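Local coordinates for aluminum resistance protein (Clostridium novyi, PDB 3I16) that probably cleaves carbon-sulfur bonds as a pyridoxal-5'-phosphate-dependent lyase of the methionine gamma-lyase family, and may take part in aluminum resistance, at residues A80-V85 / A91-H96; L46-A51 / Q292-A297; T136-S139 / K145-G148; N150-D155 / K172-I177. All coordinates share one frame; numbering follows the deposited sequence.

Interaction 1 of 4, residues A80-V85 / A91-H96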
loop_
_atom_site.group_PDB
_atom_site.type_symbol
_atom_site.label_atom_id
_atom_site.label_comp_id
_atom_site.label_asym_id
_atom_site.label_seq_id
_atom_site.Cartn_x
_atom_site.Cartn_y
_atom_site.Cartn_z
ATOM N N ALA B 80 1.582 22.813 2.085
ATOM C CA ALA B 80 0.914 24.026 2.547
ATOM C C ALA B 80 0.620 23.970 4.028
ATOM O O ALA B 80 0.775 24.972 4.732
ATOM C CB ALA B 80 -0.394 24.274 1.735
ATOM N N VAL B 81 0.172 22.809 4.510
ATOM C CA VAL B 81 -0.064 22.643 5.954
ATOM C C VAL B 81 1.244 22.825 6.738
ATOM O O VAL B 81 1.258 23.507 7.766
ATOM C CB VAL B 81 -0.708 21.277 6.290
ATOM C CG1 VAL B 81 -0.711 21.024 7.792
ATOM C CG2 VAL B 81 -2.132 21.209 5.730
ATOM N N TYR B 82 2.332 22.212 6.257
ATOM C CA TYR B 82 3.641 22.332 6.920
ATOM C C TYR B 82 4.096 23.798 6.984
ATOM O O TYR B 82 4.600 24.264 8.013
ATOM C CB TYR B 82 4.721 21.487 6.215
ATOM C CG TYR B 82 5.029 20.143 6.837
ATOM C CD1 TYR B 82 4.087 19.131 6.876
ATOM C CD2 TYR B 82 6.300 19.870 7.345
ATOM C CE1 TYR B 82 4.380 17.904 7.464
ATOM C CE2 TYR B 82 6.611 18.630 7.924
ATOM C CZ TYR B 82 5.652 17.653 7.965
ATOM O OH TYR B 82 5.949 16.423 8.508
ATOM N N ALA B 83 3.923 24.499 5.872
ATOM C CA ALA B 83 4.291 25.910 5.738
ATOM C C ALA B 83 3.535 26.801 6.731
ATOM O O ALA B 83 4.141 27.690 7.354
ATOM C CB ALA B 83 4.110 26.376 4.293
ATOM N N ARG B 84 2.243 26.515 6.933
ATOM C CA ARG B 84 1.474 27.213 7.953
ATOM C C ARG B 84 1.962 26.889 9.363
ATOM O O ARG B 84 2.061 27.794 10.189
ATOM C CB ARG B 84 -0.014 26.897 7.851
ATOM C CG ARG B 84 -0.675 27.572 6.676
ATOM C CD ARG B 84 -2.105 27.136 6.544
ATOM N NE ARG B 84 -2.704 27.743 5.363
ATOM C CZ ARG B 84 -3.220 28.967 5.331
ATOM N NH1 ARG B 84 -3.239 29.741 6.419
ATOM N NH2 ARG B 84 -3.738 29.418 4.198
ATOM N N VAL B 85 2.259 25.617 9.647
ATOM C CA VAL B 85 2.743 25.213 10.985
ATOM C C VAL B 85 4.036 25.941 11.351
ATOM O O VAL B 85 4.177 26.443 12.469
ATOM C CB VAL B 85 2.961 23.687 11.100
ATOM C CG1 VAL B 85 3.761 23.343 12.351
ATOM C CG2 VAL B 85 1.630 22.944 11.081
ATOM N N ALA B 91 7.108 24.929 1.792
ATOM C CA ALA B 91 7.617 23.719 2.427
ATOM C C ALA B 91 7.733 22.629 1.367
ATOM O O ALA B 91 7.080 22.701 0.332
ATOM C CB ALA B 91 6.710 23.283 3.568
ATOM N N LEU B 92 8.589 21.648 1.628
ATOM C CA LEU B 92 8.787 20.523 0.729
ATOM C C LEU B 92 8.798 19.282 1.615
ATOM O O LEU B 92 9.768 19.046 2.342
ATOM C CB LEU B 92 10.104 20.668 -0.025
ATOM C CG LEU B 92 10.510 19.590 -1.034
ATOM C CD1 LEU B 92 9.448 19.471 -2.129
ATOM C CD2 LEU B 92 11.890 19.877 -1.629
ATOM N N VAL B 93 7.721 18.507 1.542
ATOM C CA VAL B 93 7.507 17.318 2.365
ATOM C C VAL B 93 7.369 16.171 1.399
ATOM O O VAL B 93 6.432 16.125 0.581
ATOM C CB VAL B 93 6.261 17.469 3.250
ATOM C CG1 VAL B 93 6.135 16.284 4.229
ATOM C CG2 VAL B 93 6.314 18.816 4.015
ATOM N N ARG B 94 8.326 15.255 1.460
ATOM C CA ARG B 94 8.396 14.167 0.509
ATOM C C ARG B 94 8.843 12.829 1.076
ATOM O O ARG B 94 9.789 12.766 1.872
ATOM C CB ARG B 94 9.365 14.562 -0.591
ATOM C CG ARG B 94 8.893 15.719 -1.526
ATOM C CD ARG B 94 7.696 15.318 -2.369
ATOM N NE ARG B 94 7.318 16.340 -3.354
ATOM C CZ ARG B 94 6.607 17.432 -3.099
ATOM N NH1 ARG B 94 6.184 17.709 -1.878
ATOM N NH2 ARG B 94 6.319 18.263 -4.091
ATOM N N PRO B 95 8.169 11.737 0.663
ATOM C CA PRO B 95 8.609 10.390 1.063
ATOM C C PRO B 95 9.945 9.988 0.406
ATOM O O PRO B 95 10.659 9.075 0.898
ATOM C CB PRO B 95 7.478 9.490 0.566
ATOM C CG PRO B 95 6.794 10.247 -0.512
ATOM C CD PRO B 95 6.938 11.697 -0.137
ATOM N N HIS B 96 10.282 10.720 -0.665
ATOM C CA HIS B 96 11.453 10.492 -1.484
ATOM C C HIS B 96 12.798 10.776 -0.757
ATOM O O HIS B 96 13.827 10.291 -1.228
ATOM C CB HIS B 96 11.349 11.337 -2.782
ATOM C CG HIS B 96 10.106 11.079 -3.583
ATOM N ND1 HIS B 96 8.851 11.463 -3.155
ATOM C CD2 HIS B 96 9.927 10.485 -4.788
ATOM C CE1 HIS B 96 7.951 11.088 -4.048
ATOM N NE2 HIS B 96 8.575 10.497 -5.053
#
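Tyr82 turns one face of its ring to the side chain of Val93, and the two side chains cross at about a right angle. The touching branch is CG2 of Val93, which stands 3.5 Å from the centroid of the Tyr82 ring and 19° off the ring normal, a CH-pi contact over the face. The methyl is shifted from the centre toward the CB side, since Val93 CG2 comes to 3.4 Å from Tyr82 CG, while Val93 CG1 lies nearer the far end, 4.0 Å from Tyr82 CZ. With CG1 of Val93 anti to the backbone N (chi1 -173°), both methyls reach the same ring. Two residues back along the strand, Ala91 CB packs 3.8 Å from Tyr82 CB and 4.1 Å from Ala83 CB; these small side chains let Ala83 CA and Ala91 CA approach to 5.2 Å. Helix 73-86 turns back into strand 90-94, at one end of the mixed sheet within this chain, in the fold of the pyridoxal-phosphate-dependent aminotransferase clan; the local axes are 7.3 Å apart at 129°. Asp79 OD1 takes Val93 N and its OD2 forms a salt bridge with Arg94 NH1, so the same helix also holds this strand by polar bonds. All four touching residues are buried and their direct contacts apolar; the pairing therefore rests on close van der Waals fit, with polar anchoring supplied from alongside.

Interaction 2 of 4, residues L46-A51 / Q292-A297; sequences LKVLNA and QGLFLA. With EDO (1,2-ethanediol), chain M.
Val48 holds CG1 anti to its backbone nitrogen (chi1 175°), which aims that methyl at helix 287-318, and Phe295, with CG likewise anti (chi1 -169°), swings its ring back toward helix 17-54. Val48 CG1 settles beside the backbone of the opposing helix, 3.8 Å from Leu294 O and 3.9 Å from Phe295 CA. It also touches the branch point of the leucine, Leu294 CG, at 3.9 Å, and meets the phenyl ring obliquely. Leu49 and Phe295 lie side by side and point the same way, with Leu49 CD1 at the ring edge, near its plane, 3.9 Å from Phe295 CE1. The axes of the local helix segments run 9.1 Å apart at 150°, a nearly antiparallel pairing of two long helices from widely separated parts of the chain. Phe224 packs on Val48, while His413 of the third subunit meets the Phe295 ring edge-to-face, so the pair also borders a subunit interface. Gln45 NE2 donates to Phe295 O, a polar tie about one turn from the valine. Between the segments themselves the touching side chains are all hydrocarbon and buried, which implies cohesion by dispersion and exclusion of water, with directional bonds left to neighbouring residues.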
loop_
_atom_site.group_PDB
_atom_site.type_symbol
_atom_site.label_atom_id
_atom_site.label_comp_id
_atom_site.label_asym_id
_atom_site.label_seq_id
_atom_site.Cartn_x
_atom_site.Cartn_y
_atom_site.Cartn_z
ATOM N N LEU B 46 -2.947 23.005 18.988
ATOM C CA LEU B 46 -3.844 23.981 18.370
ATOM C C LEU B 46 -3.229 24.567 17.088
ATOM O O LEU B 46 -3.919 24.736 16.087
ATOM C CB LEU B 46 -4.184 25.075 19.376
ATOM C CG LEU B 46 -5.065 26.221 18.932
ATOM C CD1 LEU B 46 -6.418 25.732 18.368
ATOM C CD2 LEU B 46 -5.243 27.137 20.112
ATOM N N LYS B 47 -1.926 24.828 17.127
ATOM C CA LYS B 47 -1.178 25.321 15.962
ATOM C C LYS B 47 -1.324 24.362 14.772
ATOM O O LYS B 47 -1.622 24.782 13.635
ATOM C CB LYS B 47 0.305 25.497 16.331
ATOM C CG LYS B 47 1.215 25.919 15.180
ATOM C CD LYS B 47 2.593 26.399 15.648
ATOM C CE LYS B 47 3.486 25.320 16.206
ATOM N NZ LYS B 47 4.766 25.907 16.659
ATOM N N VAL B 48 -1.138 23.076 15.030
ATOM C CA VAL B 48 -1.261 22.070 13.967
ATOM C C VAL B 48 -2.709 21.911 13.485
ATOM O O VAL B 48 -2.952 21.833 12.274
ATOM C CB VAL B 48 -0.648 20.706 14.381
ATOM C CG1 VAL B 48 -0.904 19.656 13.315
ATOM C CG2 VAL B 48 0.873 20.847 14.664
ATOM N N LEU B 49 -3.669 21.903 14.410
ATOM C CA LEU B 49 -5.087 21.774 14.043
ATOM C C LEU B 49 -5.464 22.927 13.136
ATOM O O LEU B 49 -6.114 22.743 12.110
ATOM C CB LEU B 49 -5.979 21.818 15.266
ATOM C CG LEU B 49 -7.507 21.765 15.032
ATOM C CD1 LEU B 49 -7.984 20.446 14.361
ATOM C CD2 LEU B 49 -8.235 22.011 16.368
ATOM N N ASN B 50 -5.052 24.131 13.534
ATOM C CA ASN B 50 -5.363 25.320 12.765
ATOM C C ASN B 50 -4.835 25.245 11.339
ATOM O O ASN B 50 -5.549 25.604 10.400
ATOM C CB ASN B 50 -4.811 26.562 13.458
ATOM C CG ASN B 50 -5.254 27.826 12.782
ATOM O OD1 ASN B 50 -4.464 28.527 12.150
ATOM N ND2 ASN B 50 -6.536 28.103 12.864
ATOM N N ALA B 51 -3.593 24.771 11.177
ATOM C CA ALA B 51 -2.982 24.636 9.847
ATOM C C ALA B 51 -3.803 23.692 8.973
ATOM O O ALA B 51 -4.043 23.981 7.797
ATOM C CB ALA B 51 -1.529 24.178 9.966
ATOM N N GLN B 292 -1.563 12.357 9.275
ATOM C CA GLN B 292 -1.936 11.876 10.601
ATOM C C GLN B 292 -0.781 11.975 11.609
ATOM O O GLN B 292 -0.991 12.339 12.768
ATOM C CB GLN B 292 -2.509 10.463 10.549
ATOM C CG GLN B 292 -3.277 10.138 11.826
ATOM C CD GLN B 292 -3.992 8.823 11.812
ATOM O OE1 GLN B 292 -3.913 8.058 10.851
ATOM N NE2 GLN B 292 -4.723 8.548 12.899
ATOM N N GLY B 293 0.433 11.680 11.140
ATOM C CA GLY B 293 1.634 11.780 11.952
ATOM C C GLY B 293 1.916 13.198 12.412
ATOM O O GLY B 293 2.256 13.423 13.571
ATOM N N LEU B 294 1.769 14.170 11.516
ATOM C CA LEU B 294 1.961 15.582 11.906
ATOM C C LEU B 294 0.979 15.971 13.005
ATOM O O LEU B 294 1.325 16.688 13.966
ATOM C CB LEU B 294 1.742 16.518 10.706
ATOM C CG LEU B 294 1.724 18.029 10.977
ATOM C CD1 LEU B 294 3.046 18.467 11.574
ATOM C CD2 LEU B 294 1.412 18.789 9.700
ATOM N N PHE B 295 -0.247 15.499 12.870
ATOM C CA PHE B 295 -1.300 15.833 13.830
ATOM C C PHE B 295 -1.009 15.267 15.211
ATOM O O PHE B 295 -1.347 15.890 16.223
ATOM C CB PHE B 295 -2.657 15.351 13.317
ATOM C CG PHE B 295 -3.798 15.870 14.113
ATOM C CD1 PHE B 295 -4.230 17.176 13.938
ATOM C CD2 PHE B 295 -4.429 15.071 15.057
ATOM C CE1 PHE B 295 -5.265 17.681 14.682
ATOM C CE2 PHE B 295 -5.493 15.570 15.797
ATOM C CZ PHE B 295 -5.903 16.881 15.609
ATOM N N LEU B 296 -0.400 14.088 15.254
ATOM C CA LEU B 296 0.002 13.448 16.524
ATOM C C LEU B 296 1.327 13.946 17.051
ATOM O O LEU B 296 1.631 13.729 18.222
ATOM C CB LEU B 296 0.129 11.933 16.355
ATOM C CG LEU B 296 -1.193 11.177 16.160
ATOM C CD1 LEU B 296 -0.924 9.811 15.637
ATOM C CD2 LEU B 296 -1.993 11.136 17.466
ATOM N N ALA B 297 2.102 14.641 16.215
ATOM C CA ALA B 297 3.483 15.000 16.590
ATOM C C ALA B 297 3.634 15.864 17.849
ATOM O O ALA B 297 4.541 15.629 18.633
ATOM C CB ALA B 297 4.254 15.627 15.385
HETATM C C1 EDO M . -2.709 4.889 9.636
HETATM O O1 EDO M . -3.771 4.222 8.922
HETATM C C2 EDO M . -2.216 6.137 8.914
HETATM O O2 EDO M . -3.309 7.014 8.625
#

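Interaction 3 of 4, residues T136-S139 / K145-G148. With EDO (1,2-ethanediol), chain C.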
loop_
_atom_site.group_PDB
_atom_site.type_symbol
_atom_site.label_atom_id
_atom_site.label_comp_id
_atom_site.label_asym_id
_atom_site.label_seq_id
_atom_site.Cartn_x
_atom_site.Cartn_y
_atom_site.Cartn_z
ATOM N N THR B 136 36.726 16.598 5.527
ATOM C CA THR B 136 38.025 15.972 5.615
ATOM C C THR B 136 38.240 15.096 4.384
ATOM O O THR B 136 39.113 15.382 3.558
ATOM C CB THR B 136 38.156 15.130 6.911
ATOM N N GLU B 137 37.414 14.063 4.240
ATOM C CA GLU B 137 37.599 13.090 3.184
ATOM C C GLU B 137 36.867 13.454 1.886
ATOM O O GLU B 137 35.702 13.916 1.899
ATOM C CB GLU B 137 37.143 11.712 3.676
ATOM N N ASN B 138 37.566 13.239 0.772
ATOM C CA ASN B 138 37.019 13.460 -0.566
ATOM C C ASN B 138 37.490 12.324 -1.474
ATOM O O ASN B 138 38.682 12.136 -1.670
ATOM C CB ASN B 138 37.414 14.836 -1.098
ATOM C CG ASN B 138 36.544 15.940 -0.519
ATOM O OD1 ASN B 138 35.341 16.001 -0.790
ATOM N ND2 ASN B 138 37.144 16.812 0.291
ATOM N N SER B 139 36.538 11.565 -1.997
ATOM C CA SER B 139 36.830 10.394 -2.806
ATOM C C SER B 139 36.024 10.394 -4.097
ATOM O O SER B 139 35.649 9.358 -4.581
ATOM C CB SER B 139 36.504 9.153 -1.976
ATOM O OG SER B 139 35.169 9.231 -1.520
ATOM N N LYS B 145 32.543 20.366 -1.683
ATOM C CA LYS B 145 33.921 20.788 -1.979
ATOM C C LYS B 145 34.289 20.429 -3.414
ATOM O O LYS B 145 34.849 21.260 -4.148
ATOM C CB LYS B 145 34.908 20.151 -1.003
ATOM C CG LYS B 145 36.299 20.768 -1.020
ATOM C CD LYS B 145 37.203 19.983 -0.085
ATOM C CE LYS B 145 38.374 20.790 0.466
ATOM N NZ LYS B 145 39.105 19.996 1.521
ATOM N N GLU B 146 33.908 19.218 -3.830
ATOM C CA GLU B 146 34.171 18.747 -5.199
ATOM C C GLU B 146 33.410 19.551 -6.262
ATOM O O GLU B 146 33.773 19.522 -7.421
ATOM C CB GLU B 146 33.946 17.236 -5.304
ATOM C CG GLU B 146 35.047 16.498 -4.514
ATOM C CD GLU B 146 34.787 15.030 -4.245
ATOM O OE1 GLU B 146 33.615 14.603 -4.240
ATOM O OE2 GLU B 146 35.785 14.308 -3.991
ATOM N N PHE B 147 32.395 20.299 -5.844
ATOM C CA PHE B 147 31.663 21.199 -6.728
ATOM C C PHE B 147 32.048 22.687 -6.522
ATOM O O PHE B 147 31.316 23.595 -6.934
ATOM C CB PHE B 147 30.156 20.928 -6.627
ATOM C CG PHE B 147 29.734 19.735 -7.435
ATOM C CD1 PHE B 147 29.432 19.869 -8.791
ATOM C CD2 PHE B 147 29.746 18.485 -6.886
ATOM C CE1 PHE B 147 29.095 18.771 -9.556
ATOM C CE2 PHE B 147 29.396 17.382 -7.634
ATOM C CZ PHE B 147 29.073 17.522 -8.979
ATOM N N GLY B 148 33.206 22.917 -5.900
ATOM C CA GLY B 148 33.744 24.254 -5.702
ATOM C C GLY B 148 33.114 25.078 -4.613
ATOM O O GLY B 148 33.284 26.300 -4.612
HETATM C C1 EDO C . 32.482 5.859 -6.511
HETATM O O1 EDO C . 32.131 5.224 -5.280
HETATM C C2 EDO C . 32.721 7.338 -6.245
HETATM O O2 EDO C . 33.896 7.488 -5.444
HETATM O O HOH W 1 33.999 12.784 -2.105
#
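A surface loop between helix 129-133 and strand 150-153 folds back on itself here, bringing Asn138 against Lys145 and Glu146. The Asn138 side chain crosses that of Lys145 at about a right angle, and its nitrogen ND2 rests 3.2 Å from Lys145 CD, against the aliphatic part of the extended chain. Past Glu146 the same asparagine slides in the opposite direction: Asn138 CB lies 3.4 Å from Glu146 OE2, and the amide and carboxylate planes are turned 48° apart. A water bridges the two segments, accepting from Ser139 N at 2.8 Å and donating to Glu146 OE1, also at 2.8 Å. Lys145 and Glu146 form a short 3-10 segment, after which Gly148 N bonds back to Lys145 O at 2.9 Å. Within this loop the Glu146 carboxylate accepts three backbone N-H groups, OE1 from Gly142 and Ser143, OE2 from Asn140; these bonds fix it and probably help to offset its negative charge. Asn138 is gripped at both ends of its amide, OD1 by Ser143 OG and ND2 by Gly134 O, which sets its rotation. Ser139 O accepts from an ethanediol, probably from the crystallisation liquor, at 2.7 Å, and that molecule also bonds Glu265 of the second subunit.

Interaction 4 of 4, residues N150-D155 / K172-I177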
loop_
_atom_site.group_PDB
_atom_site.type_symbol
_atom_site.label_atom_id
_atom_site.label_comp_id
_atom_site.label_asym_id
_atom_site.label_seq_id
_atom_site.Cartn_x
_atom_site.Cartn_y
_atom_site.Cartn_z
ATOM N N ASN B 150 32.967 25.999 -0.692
ATOM C CA ASN B 150 33.882 25.960 0.436
ATOM C C ASN B 150 33.153 25.860 1.764
ATOM O O ASN B 150 31.964 26.180 1.866
ATOM C CB ASN B 150 34.742 27.206 0.419
ATOM C CG ASN B 150 35.417 27.417 -0.917
ATOM O OD1 ASN B 150 36.215 26.585 -1.360
ATOM N ND2 ASN B 150 35.089 28.520 -1.574
ATOM N N TYR B 151 33.886 25.405 2.768
ATOM C CA TYR B 151 33.375 25.212 4.120
ATOM C C TYR B 151 34.270 25.890 5.150
ATOM O O TYR B 151 35.496 25.750 5.096
ATOM C CB TYR B 151 33.355 23.710 4.439
ATOM C CG TYR B 151 33.017 23.403 5.875
ATOM C CD1 TYR B 151 31.695 23.361 6.298
ATOM C CD2 TYR B 151 34.023 23.158 6.817
ATOM C CE1 TYR B 151 31.367 23.107 7.614
ATOM C CE2 TYR B 151 33.706 22.875 8.146
ATOM C CZ TYR B 151 32.379 22.861 8.539
ATOM O OH TYR B 151 32.036 22.594 9.832
ATOM N N LYS B 152 33.644 26.633 6.059
ATOM C CA LYS B 152 34.312 27.198 7.212
ATOM C C LYS B 152 33.485 26.844 8.430
ATOM O O LYS B 152 32.281 26.539 8.342
ATOM C CB LYS B 152 34.521 28.697 7.106
ATOM C CG LYS B 152 35.716 29.089 6.271
ATOM C CD LYS B 152 35.914 30.597 6.237
ATOM C CE LYS B 152 37.102 30.958 5.374
ATOM N NZ LYS B 152 37.202 32.407 5.175
ATOM N N GLN B 153 34.144 26.870 9.575
ATOM C CA GLN B 153 33.525 26.472 10.822
ATOM C C GLN B 153 33.912 27.419 11.941
ATOM O O GLN B 153 35.037 27.873 11.990
ATOM C CB GLN B 153 34.022 25.069 11.165
ATOM C CG GLN B 153 33.577 24.496 12.490
ATOM C CD GLN B 153 34.073 23.073 12.664
ATOM O OE1 GLN B 153 33.937 22.248 11.761
ATOM N NE2 GLN B 153 34.638 22.773 13.826
ATOM N N VAL B 154 32.942 27.738 12.792
ATOM C CA VAL B 154 33.165 28.483 13.999
ATOM C C VAL B 154 32.588 27.605 15.111
ATOM O O VAL B 154 31.429 27.174 15.055
ATOM C CB VAL B 154 32.522 29.862 13.978
ATOM C CG1 VAL B 154 32.585 30.485 15.378
ATOM C CG2 VAL B 154 33.221 30.733 12.928
ATOM N N ASP B 155 33.428 27.300 16.096
ATOM C CA ASP B 155 33.025 26.445 17.202
ATOM C C ASP B 155 32.191 27.203 18.224
ATOM O O ASP B 155 32.227 28.434 18.300
ATOM C CB ASP B 155 34.279 25.896 17.909
ATOM C CG ASP B 155 35.089 24.935 17.033
ATOM O OD1 ASP B 155 34.553 24.370 16.047
ATOM O OD2 ASP B 155 36.269 24.720 17.348
ATOM N N LYS B 172 32.552 39.052 8.399
ATOM C CA LYS B 172 33.091 40.301 7.912
ATOM C C LYS B 172 34.341 40.055 7.052
ATOM O O LYS B 172 34.516 40.709 6.027
ATOM C CB LYS B 172 33.385 41.280 9.055
ATOM C CG LYS B 172 32.133 41.894 9.671
ATOM C CD LYS B 172 32.436 43.061 10.613
ATOM C CE LYS B 172 33.200 42.635 11.842
ATOM N NZ LYS B 172 33.318 43.728 12.865
ATOM N N GLU B 173 35.161 39.075 7.433
ATOM C CA GLU B 173 36.396 38.781 6.719
ATOM C C GLU B 173 36.247 37.903 5.484
ATOM O O GLU B 173 37.202 37.720 4.751
ATOM C CB GLU B 173 37.428 38.180 7.674
ATOM C CG GLU B 173 37.915 39.206 8.695
ATOM C CD GLU B 173 38.968 38.675 9.628
ATOM O OE1 GLU B 173 39.203 37.446 9.610
ATOM O OE2 GLU B 173 39.559 39.488 10.384
ATOM N N ASP B 174 35.054 37.386 5.216
ATOM C CA ASP B 174 34.870 36.523 4.062
ATOM C C ASP B 174 33.504 36.789 3.465
ATOM O O ASP B 174 32.500 36.219 3.887
ATOM C CB ASP B 174 35.058 35.052 4.450
ATOM C CG ASP B 174 35.054 34.119 3.256
ATOM O OD1 ASP B 174 34.733 34.575 2.144
ATOM O OD2 ASP B 174 35.365 32.914 3.433
ATOM N N GLU B 175 33.506 37.670 2.471
ATOM C CA GLU B 175 32.298 38.061 1.773
ATOM C C GLU B 175 31.743 36.981 0.854
ATOM O O GLU B 175 30.647 37.152 0.337
ATOM C CB GLU B 175 32.533 39.378 0.997
ATOM C CG GLU B 175 32.773 40.539 1.937
ATOM C CD GLU B 175 33.048 41.864 1.255
ATOM O OE1 GLU B 175 33.061 41.938 0.011
ATOM O OE2 GLU B 175 33.259 42.843 1.997
ATOM N N SER B 176 32.476 35.879 0.641
ATOM C CA SER B 176 31.977 34.757 -0.188
ATOM C C SER B 176 31.022 33.848 0.593
ATOM O O SER B 176 30.405 32.957 -0.002
ATOM C CB SER B 176 33.135 33.909 -0.729
ATOM O OG SER B 176 33.691 33.069 0.271
ATOM N N ILE B 177 30.942 34.030 1.919
ATOM C CA ILE B 177 30.030 33.251 2.744
ATOM C C ILE B 177 28.587 33.688 2.468
ATOM O O ILE B 177 28.202 34.845 2.736
ATOM C CB ILE B 177 30.333 33.377 4.248
ATOM C CG1 ILE B 177 31.712 32.786 4.575
ATOM C CG2 ILE B 177 29.244 32.688 5.045
ATOM C CD1 ILE B 177 32.213 33.098 5.969
#
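Lys152 reaches across to Asp174 and closes a salt bridge, Lys152 NZ to Asp174 OD2, at 2.6 Å; this is the tight part of the contact. The ammonium comes to the anti side of that oxygen, 31° out of the carboxylate plane. An extended lysine chain beyond CG delivers it, while Asp174 presents its carboxylate with CG anti to the backbone N (chi1 -173°). The other oxygen is occupied from within its own turn: Asp174 OD1 takes Ser176 OG at 2.6 Å on the syn side and Ser176 N at 3.0 Å on the anti side, both from the same face of the plane. The bond from Ser176 N makes an Asx turn, and the three donors fix the rotation of the carboxylate and probably help to stabilise its negative charge. The looser part is apolar, since Lys152 CD only grazes Ile177 CD1 at 4.5 Å. Ile177 itself is buried, against Val170 and Leu171 of helix 164-173, whereas Lys152 is exposed, so the ion pair sits toward the solvent side. Ser176 OG also bonds Thr117 OG1, linking the turn to strand 117-120. Strand 150-153, one of the two outermost within this chain, leads through helix 164-173 and the type I turn Asp174-Ile177 into parallel strand 177-183: a beta-alpha-beta crossover passing over strand 117-120, in the fold of the pyridoxal-phosphate aminotransferase clan.

In the fold
Interactions 1 and 2 form one continuous packed region, their centres 12 Å apart: Val81 CG1 meets Leu294 CD2 at 3.6 Å, and Ala51 CB lies 3.6 Å from Val85 CG2. Interactions 3 and 4 occupy another part of the chain, adjoining in sequence with centres 17 Å apart; interaction 3 and interaction 2 are on opposite sides of the chain centre, with their centres 40 Å apart. Interactions 1 and 4 involve the two strands of the same mixed sheet that are outermost within this chain, with centres 30 Å apart. Interaction 1 comes within about 13 Å of the bound pyridoxal-5'-phosphate, measured from the Tyr82 side chain, while the other three lie away from the annotated sites.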